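Local coordinates for protein carboxylesterase SOBER1 (Arabidopsis thaliana, PDB 6AVX) that hydrolyses short-chain carboxylic esters and phosphatidylcholine, and restrains the plant hypersensitive response triggered by the bacterial effector AvrBsT, at residues E95-P99 with E100-I104; P175-E179 with A180-C184; K202-E205 with S206-R210. The protein carries 1 engineered substitution. One frame throughout, in Å; residues are numbered along the deposited sequence. Where two conformers were deposited one is given.

Interaction 1: residues E95-P99 with E100-I104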
# COMPACT_ATOMS: atom_id res chain seq x y z
N GLU A 95 20.33 4.72 -7.08
CA GLU A 95 20.81 4.15 -8.34
C GLU A 95 20.36 4.95 -9.55
O GLU A 95 20.71 4.59 -10.68
CB GLU A 95 20.39 2.68 -8.43
CG GLU A 95 21.14 1.82 -7.43
CD GLU A 95 20.63 0.41 -7.33
OE1 GLU A 95 19.65 0.07 -8.03
OE2 GLU A 95 21.21 -0.36 -6.54
N GLY A 96 19.62 6.04 -9.34
CA GLY A 96 19.32 6.97 -10.40
C GLY A 96 17.87 7.08 -10.82
O GLY A 96 17.56 7.87 -11.71
N THR A 97 16.94 6.34 -10.21
CA THR A 97 15.54 6.48 -10.60
C THR A 97 14.97 7.78 -10.05
O THR A 97 15.20 8.14 -8.90
CB THR A 97 14.77 5.29 -10.05
OG1 THR A 97 15.33 4.11 -10.64
CG2 THR A 97 13.29 5.38 -10.39
N ASN A 98 14.22 8.47 -10.88
CA ASN A 98 13.55 9.70 -10.45
C ASN A 98 12.49 9.34 -9.41
O ASN A 98 11.68 8.43 -9.65
CB ASN A 98 12.90 10.35 -11.67
CG ASN A 98 12.00 11.53 -11.33
OD1 ASN A 98 11.91 11.98 -10.19
ND2 ASN A 98 11.31 12.04 -12.35
N PRO A 99 12.45 10.02 -8.26
CA PRO A 99 11.44 9.66 -7.25
C PRO A 99 10.02 9.67 -7.79
O PRO A 99 9.21 8.83 -7.36
CB PRO A 99 11.65 10.72 -6.16
CG PRO A 99 13.07 11.17 -6.34
CD PRO A 99 13.39 11.06 -7.78
N GLU A 100 9.69 10.57 -8.70
CA GLU A 100 8.35 10.63 -9.26
C GLU A 100 8.05 9.48 -10.21
O GLU A 100 6.91 9.36 -10.67
CB GLU A 100 8.16 11.97 -9.96
CG GLU A 100 8.22 13.17 -9.04
CD GLU A 100 6.84 13.60 -8.58
OE1 GLU A 100 6.12 12.77 -7.99
OE2 GLU A 100 6.47 14.77 -8.84
N ASN A 101 9.02 8.63 -10.51
CA ASN A 101 8.80 7.42 -11.29
C ASN A 101 8.72 6.18 -10.41
O ASN A 101 8.74 5.06 -10.94
CB ASN A 101 9.89 7.27 -12.36
CG ASN A 101 9.70 8.23 -13.53
OD1 ASN A 101 9.09 9.28 -13.40
ND2 ASN A 101 10.22 7.84 -14.68
N VAL A 102 8.62 6.36 -9.10
CA VAL A 102 8.50 5.27 -8.14
C VAL A 102 7.04 5.16 -7.73
O VAL A 102 6.44 6.15 -7.30
CB VAL A 102 9.36 5.55 -6.89
CG1 VAL A 102 9.09 4.52 -5.80
CG2 VAL A 102 10.84 5.57 -7.27
N PHE A 103 6.49 3.96 -7.83
CA PHE A 103 5.13 3.68 -7.41
C PHE A 103 5.16 2.55 -6.39
O PHE A 103 5.86 1.55 -6.60
CB PHE A 103 4.27 3.28 -8.61
CG PHE A 103 4.10 4.40 -9.57
CD1 PHE A 103 5.08 4.67 -10.52
CD2 PHE A 103 3.01 5.24 -9.49
CE1 PHE A 103 4.95 5.76 -11.38
CE2 PHE A 103 2.88 6.31 -10.35
CZ PHE A 103 3.84 6.56 -11.28
N ILE A 104 4.45 2.73 -5.28
CA ILE A 104 4.34 1.72 -4.23
C ILE A 104 2.90 1.23 -4.23
O ILE A 104 1.98 2.05 -4.20
CB ILE A 104 4.70 2.30 -2.85
CG1 ILE A 104 5.95 3.20 -2.90
CG2 ILE A 104 4.90 1.16 -1.85
CD1 ILE A 104 7.18 2.54 -3.41

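Interaction 2: residues P175-E179 with A180-C184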
# COMPACT_ATOMS: atom_id res chain seq x y z
N PRO A 175 -11.08 11.03 5.30
CA PRO A 175 -10.90 12.17 6.20
C PRO A 175 -9.54 12.23 6.84
O PRO A 175 -9.03 13.32 7.12
CB PRO A 175 -12.03 12.01 7.23
CG PRO A 175 -12.49 10.61 7.10
CD PRO A 175 -12.20 10.17 5.69
N PHE A 176 -8.91 11.08 7.07
CA PHE A 176 -7.54 11.07 7.58
C PHE A 176 -6.60 11.76 6.60
O PHE A 176 -5.80 12.62 6.97
CB PHE A 176 -7.12 9.62 7.83
CG PHE A 176 -5.73 9.49 8.36
CD1 PHE A 176 -5.50 9.40 9.72
CD2 PHE A 176 -4.66 9.41 7.51
CE1 PHE A 176 -4.21 9.27 10.20
CE2 PHE A 176 -3.36 9.28 7.99
CZ PHE A 176 -3.15 9.22 9.33
N LEU A 177 -6.72 11.41 5.33
CA LEU A 177 -5.82 11.97 4.34
C LEU A 177 -6.12 13.45 4.10
O LEU A 177 -5.19 14.22 3.85
CB LEU A 177 -5.88 11.14 3.05
CG LEU A 177 -5.26 9.73 3.22
CD1 LEU A 177 -5.51 8.86 2.00
CD2 LEU A 177 -3.77 9.81 3.52
N LYS A 178 -7.38 13.86 4.21
CA LYS A 178 -7.70 15.27 4.15
C LYS A 178 -7.04 16.04 5.29
O LYS A 178 -6.43 17.09 5.07
CB LYS A 178 -9.22 15.45 4.17
CG LYS A 178 -9.70 16.85 3.77
CD LYS A 178 -9.59 17.10 2.27
CE LYS A 178 -10.53 16.20 1.46
NZ LYS A 178 -10.46 16.48 0.00
N GLU A 179 -7.13 15.52 6.51
CA GLU A 179 -6.43 16.14 7.63
C GLU A 179 -4.94 16.26 7.33
O GLU A 179 -4.31 17.27 7.66
CB GLU A 179 -6.66 15.34 8.92
CG GLU A 179 -5.95 15.94 10.15
CD GLU A 179 -6.17 15.18 11.46
OE1 GLU A 179 -5.54 15.55 12.48
OE2 GLU A 179 -6.96 14.21 11.50
N ALA A 180 -4.38 15.24 6.69
CA ALA A 180 -2.96 15.18 6.41
C ALA A 180 -2.55 16.03 5.21
O ALA A 180 -1.34 16.15 4.95
CB ALA A 180 -2.54 13.73 6.19
N GLY A 181 -3.49 16.60 4.46
CA GLY A 181 -3.16 17.38 3.28
C GLY A 181 -2.75 16.56 2.07
O GLY A 181 -2.02 17.05 1.21
N VAL A 182 -3.23 15.33 1.98
CA VAL A 182 -2.87 14.39 0.92
C VAL A 182 -4.06 14.23 -0.00
O VAL A 182 -5.20 14.21 0.46
CB VAL A 182 -2.51 13.03 1.56
CG1 VAL A 182 -2.33 11.95 0.52
CG2 VAL A 182 -1.28 13.14 2.42
N THR A 183 -3.80 14.10 -1.30
CA THR A 183 -4.85 13.92 -2.29
C THR A 183 -5.04 12.43 -2.56
O THR A 183 -4.09 11.72 -2.91
CB THR A 183 -4.46 14.64 -3.58
OG1 THR A 183 -4.27 16.03 -3.29
CG2 THR A 183 -5.54 14.50 -4.63
N CYS A 184 -6.28 11.96 -2.43
CA CYS A 184 -6.60 10.55 -2.61
C CYS A 184 -7.79 10.41 -3.53
O CYS A 184 -8.82 11.06 -3.32
CB CYS A 184 -6.90 9.93 -1.25
SG CYS A 184 -7.35 8.20 -1.30

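Interaction 3: residues K202-E205 with S206-R210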
# COMPACT_ATOMS: atom_id res chain seq x y z
N LYS A 202 -6.27 -3.11 -13.95
CA LYS A 202 -6.22 -2.29 -15.15
C LYS A 202 -6.44 -0.82 -14.81
O LYS A 202 -5.87 0.07 -15.44
CB LYS A 202 -7.29 -2.74 -16.15
CG LYS A 202 -7.16 -4.15 -16.65
CD LYS A 202 -5.88 -4.40 -17.38
CE LYS A 202 -5.90 -5.80 -17.98
NZ LYS A 202 -4.65 -6.12 -18.70
N TYR A 203 -7.31 -0.54 -13.84
CA TYR A 203 -7.53 0.85 -13.44
C TYR A 203 -6.29 1.43 -12.78
O TYR A 203 -5.92 2.59 -13.03
CB TYR A 203 -8.71 0.91 -12.48
CG TYR A 203 -9.24 2.30 -12.27
CD1 TYR A 203 -10.13 2.86 -13.18
CD2 TYR A 203 -8.88 3.07 -11.17
CE1 TYR A 203 -10.64 4.12 -13.00
CE2 TYR A 203 -9.39 4.34 -10.98
CZ TYR A 203 -10.26 4.86 -11.91
OH TYR A 203 -10.78 6.12 -11.74
N ILE A 204 -5.61 0.64 -11.94
CA ILE A 204 -4.33 1.08 -11.39
C ILE A 204 -3.34 1.35 -12.51
O ILE A 204 -2.61 2.36 -12.49
CB ILE A 204 -3.80 0.05 -10.38
CG1 ILE A 204 -4.72 0.00 -9.15
CG2 ILE A 204 -2.36 0.37 -9.98
CD1 ILE A 204 -4.58 -1.26 -8.34
N GLU A 205 -3.26 0.45 -13.50
CA GLU A 205 -2.36 0.67 -14.63
C GLU A 205 -2.66 1.99 -15.32
O GLU A 205 -1.75 2.76 -15.64
CB GLU A 205 -2.46 -0.48 -15.63
CG GLU A 205 -1.60 -0.28 -16.88
CD GLU A 205 -1.65 -1.44 -17.83
OE1 GLU A 205 -2.75 -2.01 -17.97
OE2 GLU A 205 -0.60 -1.81 -18.38
N SER A 206 -3.94 2.26 -15.57
CA SER A 206 -4.31 3.52 -16.22
C SER A 206 -3.91 4.72 -15.38
O SER A 206 -3.50 5.75 -15.92
CB SER A 206 -5.81 3.53 -16.49
OG SER A 206 -6.16 2.54 -17.44
N TRP A 207 -4.07 4.62 -14.05
CA TRP A 207 -3.67 5.70 -13.15
C TRP A 207 -2.16 5.91 -13.17
O TRP A 207 -1.70 7.05 -13.23
CB TRP A 207 -4.19 5.35 -11.75
CG TRP A 207 -3.67 6.14 -10.59
CD1 TRP A 207 -4.11 7.34 -10.12
CD2 TRP A 207 -2.64 5.72 -9.68
NE1 TRP A 207 -3.41 7.69 -8.98
CE2 TRP A 207 -2.50 6.71 -8.70
CE3 TRP A 207 -1.83 4.59 -9.61
CZ2 TRP A 207 -1.58 6.60 -7.65
CZ3 TRP A 207 -0.92 4.48 -8.58
CH2 TRP A 207 -0.80 5.48 -7.62
N ILE A 208 -1.37 4.84 -13.17
CA ILE A 208 0.07 4.99 -13.31
C ILE A 208 0.41 5.68 -14.62
O ILE A 208 1.24 6.60 -14.66
CB ILE A 208 0.79 3.64 -13.18
CG1 ILE A 208 0.62 3.09 -11.76
CG2 ILE A 208 2.26 3.79 -13.49
CD1 ILE A 208 1.18 1.68 -11.56
N LYS A 209 -0.22 5.24 -15.72
CA LYS A 209 0.03 5.86 -17.02
C LYS A 209 -0.28 7.35 -16.99
O LYS A 209 0.47 8.16 -17.55
CB LYS A 209 -0.80 5.17 -18.09
CG LYS A 209 -0.27 3.79 -18.43
CD LYS A 209 -1.20 3.01 -19.33
CE LYS A 209 -1.53 3.77 -20.58
NZ LYS A 209 -2.26 2.89 -21.55
N ARG A 210 -1.40 7.73 -16.38
CA ARG A 210 -1.77 9.14 -16.30
C ARG A 210 -0.77 9.92 -15.47
O ARG A 210 -0.39 11.04 -15.82
CB ARG A 210 -3.16 9.27 -15.70
CG ARG A 210 -3.71 10.68 -15.64
CD ARG A 210 -5.12 10.69 -15.05
NE ARG A 210 -5.83 9.46 -15.39
CZ ARG A 210 -6.19 8.51 -14.52
NH1 ARG A 210 -5.97 8.64 -13.22
NH2 ARG A 210 -6.80 7.42 -14.97
O HOH W 1 -7.40 5.07 -13.73

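Interaction 1: residues E95-P99 with E100-I104
T97 and V102 meet methyl to methyl, CG2 to CG2 at 4.0 Å, where the loop after helix 75-94 winds into a short 3-10 turn ahead of strand 102-107 of the alpha/beta-hydrolase sheet. The two side chains stand roughly perpendicular. CG2 of T97 lies anti to the backbone N; the other branch, OG1, is hydrogen-bonded to E92 near the end of the preceding helix. N98 is gripped twice. Its CG is likewise opposite the backbone N (chi1 172°), which swings OD1 over the next peptide; OD1 accepts E100 N at 3.0 Å, closing an Asx turn. The donor stands well above the amide plane, 70° out of it. The main-chain O of N98 takes N101 N at 2.8 Å, while ND2 comes only to 3.7 Å from N101 OD1, the two amide planes lying 27° apart. P99 follows at the start of the 3-10 turn, a position where a backbone N-H is not used within the turn, which suits a ring nitrogen that has none. Its O accepts V102 N at 3.1 Å, so two successive i to i+3 bonds define the turn. The carboxylate of E100 turns instead to a salt bridge with R211, whereas V102 is buried, its CB 3.3 Å from P99 O.

Interaction 2: residues P175-E179 with A180-C184
L177 and V182 pack against each other across the C-terminal end of helix 173-180, which closes in a Schellman motif. The evidence is a matched pair of backbone bonds: V182 N reaches back five residues to L177 O at 2.9 Å, almost straight at 172°, and G181 N reaches K178 O at 3.0 Å. G181 supplies the left-handed backbone (phi 75°) that turns the chain out of the helix. The tight part lies on the inner side. There the leucine forks over the returning chain, its CG beside the backbone N (chi1 -69°). Branch CD2 comes up obliquely to V182 CG1 at 4.0 Å, the apolar contact that commonly accompanies this kind of helix end, while branch CD1 lies against C184 at the first residue of strand 184-189. L119 of helix 109-120 packs on both L177 and V182, and I154 of the neighbouring strand supports V182 and C184, so the pair is built into the core. A180 is buried as well, its methyl 3.5 Å from F176 O and its N bonded to that same oxygen. The solvent side is loose by comparison. G181 is exposed, K178 points away from the reversed chain, and E179 extends fully, leaning on S139 and I142 rather than on the turn. Back inside, L177 CD1 touches C184 at two atoms, CB at 3.7 Å and SG at 3.8 Å.

Interaction 3: residues K202-E205 with S206-R210
K209 crosses over E205, one helical turn earlier, and its side chain can be followed outward from there. CB is 3.6 Å from E205 O, the oxygen that accepts the lysine's own N-H. Because chi1 of -73° sets CG beside that nitrogen, CG comes still nearer, 3.3 Å from E205 O. CD then moves past the carbonyl to the glutamate's chain, 4.1 Å from E205 CG, the two side chains passing at a slant. At chi3 (54°) the lysine bends, and CE carries NZ off 5.9 Å from E205 OE2, too far for a salt bridge. The two ends have separate partners: E205 OE2 is hydrogen-bonded to S30 OG, and NZ makes a long, weak ion pair with E32. All this lies on helix 198-212, the last helix of the alpha/beta-hydrolase chain, whose regular i to i+4 bonds run from K202 O to S206 N through E205 O to K209 N. Another side of the helix rests on the sheet: I204 and W207 both pack on A129 and L155. Within the helix, I204 CG2 meets I208 CD1 at 4.1 Å. I204 O also lies in the plane of the tryptophan ring, at its edge, 3.7 Å from W207 CE3. A water ties a further side together. It donates to Y203 O at 3.0 Å, which already accepts W207 N, and takes R210 NH2 at 2.7 Å in the guanidinium plane, while sitting over the centre of the Y203 ring.

How the interactions relate
Following the chain from the N terminus, interactions 1, 2 and 3 come strictly in series; each closes within its own stretch, so none encloses or crosses another. Interaction 1 converts helix 75-94 into strand 102-107, inside the parallel sheet. Interaction 2 does the equivalent job between helix 173-180 and the edge strand 184-189, and interaction 3 lies wholly in the following helix, 198-212. Interactions 1 and 3 touch directly: F103 CZ is 3.9 Å from I208 CG2, and F103 CD2 is 4.1 Å from W207 CZ3, so the strand and the last helix pack together there. Interaction 2 stands apart, its nearest atoms about 7 Å from interaction 3 and about 11 Å from interaction 1.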